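Local coordinates for putative drug/sodium antiporter (Escherichia coli, PDB 4Z3N), which is a MATE-family membrane transporter that probably carries the genotoxin colibactin across the membrane, perhaps as an antiporter, at residues Ser188-Gly191 and Ala192-Ile196; Gln319-His323 and Gly324-Arg328; Thr363-Val366 and Ala367-Asp370. All coordinates share one frame; numbering follows the deposited sequence.

Interaction 1. Residues Ser188-Gly191 and Ala192-Ile196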
loop_
_atom_site.group_PDB
_atom_site.type_symbol
_atom_site.label_atom_id
_atom_site.label_comp_id
_atom_site.label_asym_id
_atom_site.label_seq_id
_atom_site.Cartn_x
_atom_site.Cartn_y
_atom_site.Cartn_z
ATOM N N SER A 188 14.852 -6.949 1.015
ATOM C CA SER A 188 13.641 -7.753 1.096
ATOM C C SER A 188 13.949 -9.258 1.137
ATOM O O SER A 188 13.406 -9.999 1.958
ATOM C CB SER A 188 12.716 -7.433 -0.085
ATOM O OG SER A 188 11.902 -6.308 0.202
ATOM N N LEU A 189 14.825 -9.698 0.241
ATOM C CA LEU A 189 15.183 -11.103 0.137
ATOM C C LEU A 189 15.847 -11.592 1.423
ATOM O O LEU A 189 15.522 -12.678 1.923
ATOM C CB LEU A 189 16.103 -11.325 -1.062
ATOM C CG LEU A 189 15.408 -11.316 -2.420
ATOM C CD1 LEU A 189 16.404 -11.311 -3.578
ATOM C CD2 LEU A 189 14.453 -12.500 -2.515
ATOM N N LEU A 190 16.776 -10.791 1.952
ATOM C CA LEU A 190 17.468 -11.131 3.186
ATOM C C LEU A 190 16.477 -11.264 4.323
ATOM O O LEU A 190 16.617 -12.133 5.175
ATOM C CB LEU A 190 18.524 -10.089 3.526
ATOM C CG LEU A 190 19.202 -10.212 4.885
ATOM C CD1 LEU A 190 19.846 -11.575 5.052
ATOM C CD2 LEU A 190 20.236 -9.121 5.019
ATOM N N GLY A 191 15.461 -10.416 4.323
ATOM C CA GLY A 191 14.428 -10.480 5.340
ATOM C C GLY A 191 13.635 -11.771 5.286
ATOM O O GLY A 191 13.287 -12.338 6.319
ATOM N N ALA A 192 13.356 -12.236 4.073
ATOM C CA ALA A 192 12.536 -13.423 3.864
ATOM C C ALA A 192 13.293 -14.705 4.197
ATOM O O ALA A 192 12.693 -15.661 4.682
ATOM C CB ALA A 192 12.029 -13.467 2.431
ATOM N N LEU A 193 14.601 -14.717 3.934
ATOM C CA LEU A 193 15.458 -15.865 4.268
ATOM C C LEU A 193 15.589 -16.022 5.773
ATOM O O LEU A 193 15.398 -17.112 6.317
ATOM C CB LEU A 193 16.847 -15.718 3.644
ATOM C CG LEU A 193 16.908 -15.985 2.143
ATOM C CD1 LEU A 193 18.294 -15.711 1.587
ATOM C CD2 LEU A 193 16.499 -17.422 1.867
ATOM N N VAL A 194 15.916 -14.916 6.432
ATOM C CA VAL A 194 15.958 -14.841 7.884
ATOM C C VAL A 194 14.684 -15.393 8.563
ATOM O O VAL A 194 14.755 -16.186 9.499
ATOM C CB VAL A 194 16.206 -13.385 8.319
ATOM C CG1 VAL A 194 16.034 -13.213 9.819
ATOM C CG2 VAL A 194 17.585 -12.970 7.887
ATOM N N ASN A 195 13.518 -14.994 8.084
ATOM C CA ASN A 195 12.295 -15.498 8.665
ATOM C C ASN A 195 12.143 -16.998 8.405
ATOM O O ASN A 195 11.548 -17.728 9.204
ATOM C CB ASN A 195 11.098 -14.721 8.120
ATOM C CG ASN A 195 9.782 -15.272 8.608
ATOM O OD1 ASN A 195 9.018 -15.851 7.838
ATOM N ND2 ASN A 195 9.514 -15.110 9.893
ATOM N N ILE A 196 12.693 -17.452 7.284
ATOM C CA ILE A 196 12.583 -18.856 6.889
ATOM C C ILE A 196 13.378 -19.749 7.825
ATOM O O ILE A 196 12.917 -20.821 8.225
ATOM C CB ILE A 196 13.075 -19.089 5.448
ATOM C CG1 ILE A 196 11.999 -18.656 4.454
ATOM C CG2 ILE A 196 13.414 -20.562 5.242
ATOM C CD1 ILE A 196 12.546 -18.305 3.074
#
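Ser-188 and Ala-192 belong to the i to i+4 ladder of alpha-helix 181-204, in a part predicted to span the membrane. Ser-188 O takes Ala-192 N at 3.1 Å, while its OG turns back to Ile-184 O in a weak bond. Leu-189 O is met by two consecutive amides, Leu-193 N at 3.0 Å and, only weakly, Ala-192 N. Leu-193 CG also lies 3.6 Å from Leu-189 O; both leucines are exposed. Leu-190 O receives Val-194 N at 3.1 Å in a nearly straight bond (168° at the hydrogen). The CG of Leu-190 lies opposite its backbone N (chi1 172°), which brings CD1 toward Val-194 in the next turn, although CB starts off away from it. Tyr-227 and Ser-223 of helix 209-232 pack on Leu-190 and Val-194 respectively. Gly-191 O accepts Asn-195 N at 3.2 Å; the end of the buried Asn-195 side chain leads away from Gly-191 to Ala-216, Ser-217 and Asp-53, and Ala-192 meets Thr-48, which joins this helix to 209-232 and 28-56. The side-chain contact of this turn is Leu-190 CD1 to Val-194 CG2, 3.9 Å.

Interaction 2. Residues Gln319-His323 and Gly324-Arg328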
loop_
_atom_site.group_PDB
_atom_site.type_symbol
_atom_site.label_atom_id
_atom_site.label_comp_id
_atom_site.label_asym_id
_atom_site.label_seq_id
_atom_site.Cartn_x
_atom_site.Cartn_y
_atom_site.Cartn_z
ATOM N N GLN A 319 11.941 13.255 -9.704
ATOM C CA GLN A 319 13.262 13.662 -10.175
ATOM C C GLN A 319 13.222 14.505 -11.448
ATOM O O GLN A 319 13.942 15.499 -11.566
ATOM C CB GLN A 319 14.150 12.434 -10.389
ATOM C CG GLN A 319 14.751 11.897 -9.081
ATOM C CD GLN A 319 15.980 11.062 -9.309
ATOM O OE1 GLN A 319 16.461 10.967 -10.430
ATOM N NE2 GLN A 319 16.505 10.456 -8.251
ATOM N N ASN A 320 12.378 14.135 -12.398
ATOM C CA ASN A 320 12.233 14.965 -13.593
ATOM C C ASN A 320 11.551 16.296 -13.294
ATOM O O ASN A 320 11.756 17.289 -13.990
ATOM C CB ASN A 320 11.453 14.222 -14.667
ATOM C CG ASN A 320 12.283 13.204 -15.370
ATOM O OD1 ASN A 320 12.850 13.487 -16.415
ATOM N ND2 ASN A 320 12.368 12.005 -14.807
ATOM N N TRP A 321 10.721 16.299 -12.262
ATOM C CA TRP A 321 10.033 17.502 -11.848
ATOM C C TRP A 321 11.038 18.480 -11.289
ATOM O O TRP A 321 11.013 19.666 -11.633
ATOM C CB TRP A 321 8.965 17.183 -10.812
ATOM C CG TRP A 321 8.297 18.379 -10.228
ATOM C CD1 TRP A 321 8.623 19.020 -9.067
ATOM C CD2 TRP A 321 7.153 19.056 -10.754
ATOM N NE1 TRP A 321 7.761 20.072 -8.850
ATOM C CE2 TRP A 321 6.849 20.115 -9.874
ATOM C CE3 TRP A 321 6.354 18.870 -11.884
ATOM C CZ2 TRP A 321 5.786 20.984 -10.089
ATOM C CZ3 TRP A 321 5.302 19.744 -12.104
ATOM C CH2 TRP A 321 5.024 20.781 -11.203
ATOM N N GLY A 322 11.922 17.975 -10.428
ATOM C CA GLY A 322 12.994 18.777 -9.863
ATOM C C GLY A 322 13.956 19.329 -10.916
ATOM O O GLY A 322 14.431 20.453 -10.812
ATOM N N HIS A 323 14.236 18.516 -11.928
ATOM C CA HIS A 323 15.092 18.883 -13.036
ATOM C C HIS A 323 14.401 19.863 -13.988
ATOM O O HIS A 323 15.017 20.345 -14.927
ATOM C CB HIS A 323 15.518 17.619 -13.785
ATOM C CG HIS A 323 16.709 17.802 -14.676
ATOM N ND1 HIS A 323 16.640 18.451 -15.889
ATOM C CD2 HIS A 323 17.990 17.378 -14.548
ATOM C CE1 HIS A 323 17.829 18.436 -16.463
ATOM N NE2 HIS A 323 18.665 17.786 -15.671
ATOM N N GLY A 324 13.121 20.146 -13.757
ATOM C CA GLY A 324 12.401 21.118 -14.561
ATOM C C GLY A 324 11.706 20.587 -15.811
ATOM O O GLY A 324 11.111 21.360 -16.544
ATOM N N ASN A 325 11.726 19.275 -16.048
ATOM C CA ASN A 325 11.129 18.760 -17.271
ATOM C C ASN A 325 9.724 18.215 -17.005
ATOM O O ASN A 325 9.558 17.036 -16.687
ATOM C CB ASN A 325 12.045 17.664 -17.849
ATOM C CG ASN A 325 11.686 17.250 -19.280
ATOM O OD1 ASN A 325 10.542 17.405 -19.748
ATOM N ND2 ASN A 325 12.676 16.679 -19.976
ATOM N N VAL A 326 8.720 19.052 -17.281
ATOM C CA VAL A 326 7.331 18.760 -16.953
ATOM C C VAL A 326 6.682 17.816 -17.952
ATOM O O VAL A 326 5.868 16.984 -17.594
ATOM C CB VAL A 326 6.483 20.046 -16.903
ATOM C CG1 VAL A 326 5.015 19.702 -16.635
ATOM C CG2 VAL A 326 7.030 21.010 -15.889
ATOM N N THR A 327 7.040 17.997 -19.214
ATOM C CA THR A 327 6.580 17.184 -20.329
ATOM C C THR A 327 6.911 15.711 -20.103
ATOM O O THR A 327 6.071 14.817 -20.313
ATOM C CB THR A 327 7.228 17.684 -21.647
ATOM O OG1 THR A 327 6.402 18.700 -22.215
ATOM C CG2 THR A 327 7.389 16.566 -22.645
ATOM N N ARG A 328 8.146 15.474 -19.669
ATOM C CA ARG A 328 8.626 14.136 -19.437
ATOM C C ARG A 328 7.873 13.490 -18.261
ATOM O O ARG A 328 7.636 12.278 -18.273
ATOM C CB ARG A 328 10.133 14.162 -19.192
ATOM C CG ARG A 328 10.755 12.780 -19.065
ATOM C CD ARG A 328 12.268 12.782 -19.247
ATOM N NE ARG A 328 12.839 11.463 -18.969
ATOM C CZ ARG A 328 12.919 10.480 -19.859
ATOM N NH1 ARG A 328 12.455 10.665 -21.084
ATOM N NH2 ARG A 328 13.454 9.316 -19.520
#
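Asn-325 N donates to Asn-320 O at 2.9 Å, and Gly-324 N donates to Trp-321 O at 3.0 Å from above the carbonyl plane. Trp-321 O is gripped a second time, by Asn-464 ND2 of helix 458-467. Across the turn, the OD1 of Asn-320 lies against the extended Arg-328 chain, 3.5 Å from Arg-328 CG, and reaches the edge of the guanidinium near its plane; the amide and guanidinium planes are 48° apart. The positive phi of Gly-324 (89°) and these two bonds back into the last turn make a Schellman motif, closing helix 286-322. Asn-325 follows directly as the N-cap of helix 326-358: its CG lies opposite the backbone N (chi1 -168°), placing OD1 3.1 Å from Arg-328 N in a capping bond. The same arginine sends NE to Met-23 O and NH2 to Gly-26 O, while Asn-320 ND2 bonds to Val-316 O, so both polar ends have backbone carbonyl partners. Trp-321 CZ3 meets Val-326 CG2 at 4.3 Å, and both side chains pack on helix 458-467, where Trp-463 touches the indole and Leu-460 the valine.

Interaction 3. Residues Thr363-Val366 and Ala367-Asp370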
loop_
_atom_site.group_PDB
_atom_site.type_symbol
_atom_site.label_atom_id
_atom_site.label_comp_id
_atom_site.label_asym_id
_atom_site.label_seq_id
_atom_site.Cartn_x
_atom_site.Cartn_y
_atom_site.Cartn_z
ATOM N N THR A 363 -15.055 -23.312 -1.320
ATOM C CA THR A 363 -16.237 -23.395 -0.485
ATOM C C THR A 363 -17.216 -24.386 -1.070
ATOM O O THR A 363 -17.296 -24.536 -2.289
ATOM C CB THR A 363 -16.943 -22.035 -0.338
ATOM O OG1 THR A 363 -18.235 -22.236 0.254
ATOM C CG2 THR A 363 -17.128 -21.374 -1.694
ATOM N N ARG A 364 -17.954 -25.067 -0.197
ATOM C CA ARG A 364 -19.031 -25.950 -0.632
ATOM C C ARG A 364 -20.396 -25.260 -0.711
ATOM O O ARG A 364 -21.314 -25.796 -1.326
ATOM C CB ARG A 364 -19.126 -27.159 0.293
ATOM C CG ARG A 364 -18.022 -28.175 0.079
ATOM C CD ARG A 364 -18.327 -29.485 0.811
ATOM N NE ARG A 364 -17.191 -30.401 0.771
ATOM C CZ ARG A 364 -16.176 -30.367 1.626
ATOM N NH1 ARG A 364 -16.156 -29.456 2.595
ATOM N NH2 ARG A 364 -15.183 -31.241 1.513
ATOM N N VAL A 365 -20.531 -24.071 -0.123
ATOM C CA VAL A 365 -21.808 -23.349 -0.175
ATOM C C VAL A 365 -21.904 -22.634 -1.527
ATOM O O VAL A 365 -21.091 -21.745 -1.830
ATOM C CB VAL A 365 -21.933 -22.332 0.986
ATOM C CG1 VAL A 365 -23.311 -21.713 1.015
ATOM C CG2 VAL A 365 -21.619 -22.999 2.311
ATOM N N VAL A 366 -22.881 -23.008 -2.347
ATOM C CA VAL A 366 -22.798 -22.625 -3.755
ATOM C C VAL A 366 -23.259 -21.192 -3.976
ATOM O O VAL A 366 -22.882 -20.553 -4.957
ATOM C CB VAL A 366 -23.593 -23.585 -4.655
ATOM C CG1 VAL A 366 -23.371 -25.001 -4.188
ATOM C CG2 VAL A 366 -25.061 -23.242 -4.652
ATOM N N ALA A 367 -24.067 -20.685 -3.055
ATOM C CA ALA A 367 -24.407 -19.273 -3.071
ATOM C C ALA A 367 -23.131 -18.440 -2.867
ATOM O O ALA A 367 -22.987 -17.367 -3.463
ATOM C CB ALA A 367 -25.438 -18.953 -2.005
ATOM N N VAL A 368 -22.210 -18.935 -2.039
ATOM C CA VAL A 368 -20.979 -18.205 -1.790
ATOM C C VAL A 368 -20.027 -18.231 -2.991
ATOM O O VAL A 368 -19.409 -17.215 -3.305
ATOM C CB VAL A 368 -20.246 -18.731 -0.547
ATOM C CG1 VAL A 368 -18.795 -18.196 -0.501
ATOM C CG2 VAL A 368 -21.005 -18.328 0.699
ATOM N N SER A 369 -19.916 -19.364 -3.675
ATOM C CA SER A 369 -19.050 -19.425 -4.847
ATOM C C SER A 369 -19.747 -18.777 -6.053
ATOM O O SER A 369 -19.092 -18.321 -6.988
ATOM C CB SER A 369 -18.646 -20.870 -5.164
ATOM O OG SER A 369 -19.562 -21.448 -6.077
ATOM N N ASP A 370 -21.072 -18.710 -6.027
ATOM C CA ASP A 370 -21.790 -17.992 -7.079
ATOM C C ASP A 370 -21.605 -16.482 -6.968
ATOM O O ASP A 370 -21.394 -15.791 -7.965
ATOM C CB ASP A 370 -23.281 -18.328 -7.054
ATOM C CG ASP A 370 -23.592 -19.604 -7.790
ATOM O OD1 ASP A 370 -22.663 -20.181 -8.408
ATOM O OD2 ASP A 370 -24.765 -20.025 -7.763
#
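Val-365 O is gripped by two amides of the following turn, Ser-369 N at 3.2 Å, approaching in the carbonyl plane, and Val-368 N at 3.0 Å in a weak, bent bond. Val-365 is the N-cap residue of helix 366-379, and an ST turn that ends on it leads the loop into the helix: Thr-363 OG1 accepts Val-365 N at 3.0 Å. The hydroxyl oxygen of Thr-363 lies opposite its own backbone N (chi1 168°), and this same rotation puts CG2 between N and the carbonyl carbon, directed at the first helical turn. There CG2 touches two side chains, 3.8 Å from Val-368 CG1 and 3.8 Å from Ser-369 CB. The other branch of Val-368, CG2, meets Val-365 CG1 at 4.1 Å, so its two methyls reach two different loop residues. Thr-363 and Val-368 continue onto helix 286-322, both touching Leu-294, and Val-368 also meets Asn-287 and Ala-290; Ser-369 packs against Tyr-359 and Pro-360. Val-366 O takes the next amide in the helical series, Asp-370 N at 2.8 Å.

In the fold
Interactions 1, 2 and 3 follow one another along the chain without touching. Interaction 1 lies within helix 181-204, in the first MatE range; its centre is 36 Å from that of interaction 2 and 37 Å from that of interaction 3. Those two share the second MatE range but lie on opposite sides of the chain's centre, with centres 51 Å apart, at the two connections that flank helix 326-358: interaction 2 leads into it, and interaction 3 starts the next helix. Helix 286-322 ends in interaction 2 and also packs against interaction 3, while helix 28-56 touches residues of interactions 1 and 2. They thus cover one helix interior and two helix junctions of a largely helical transporter.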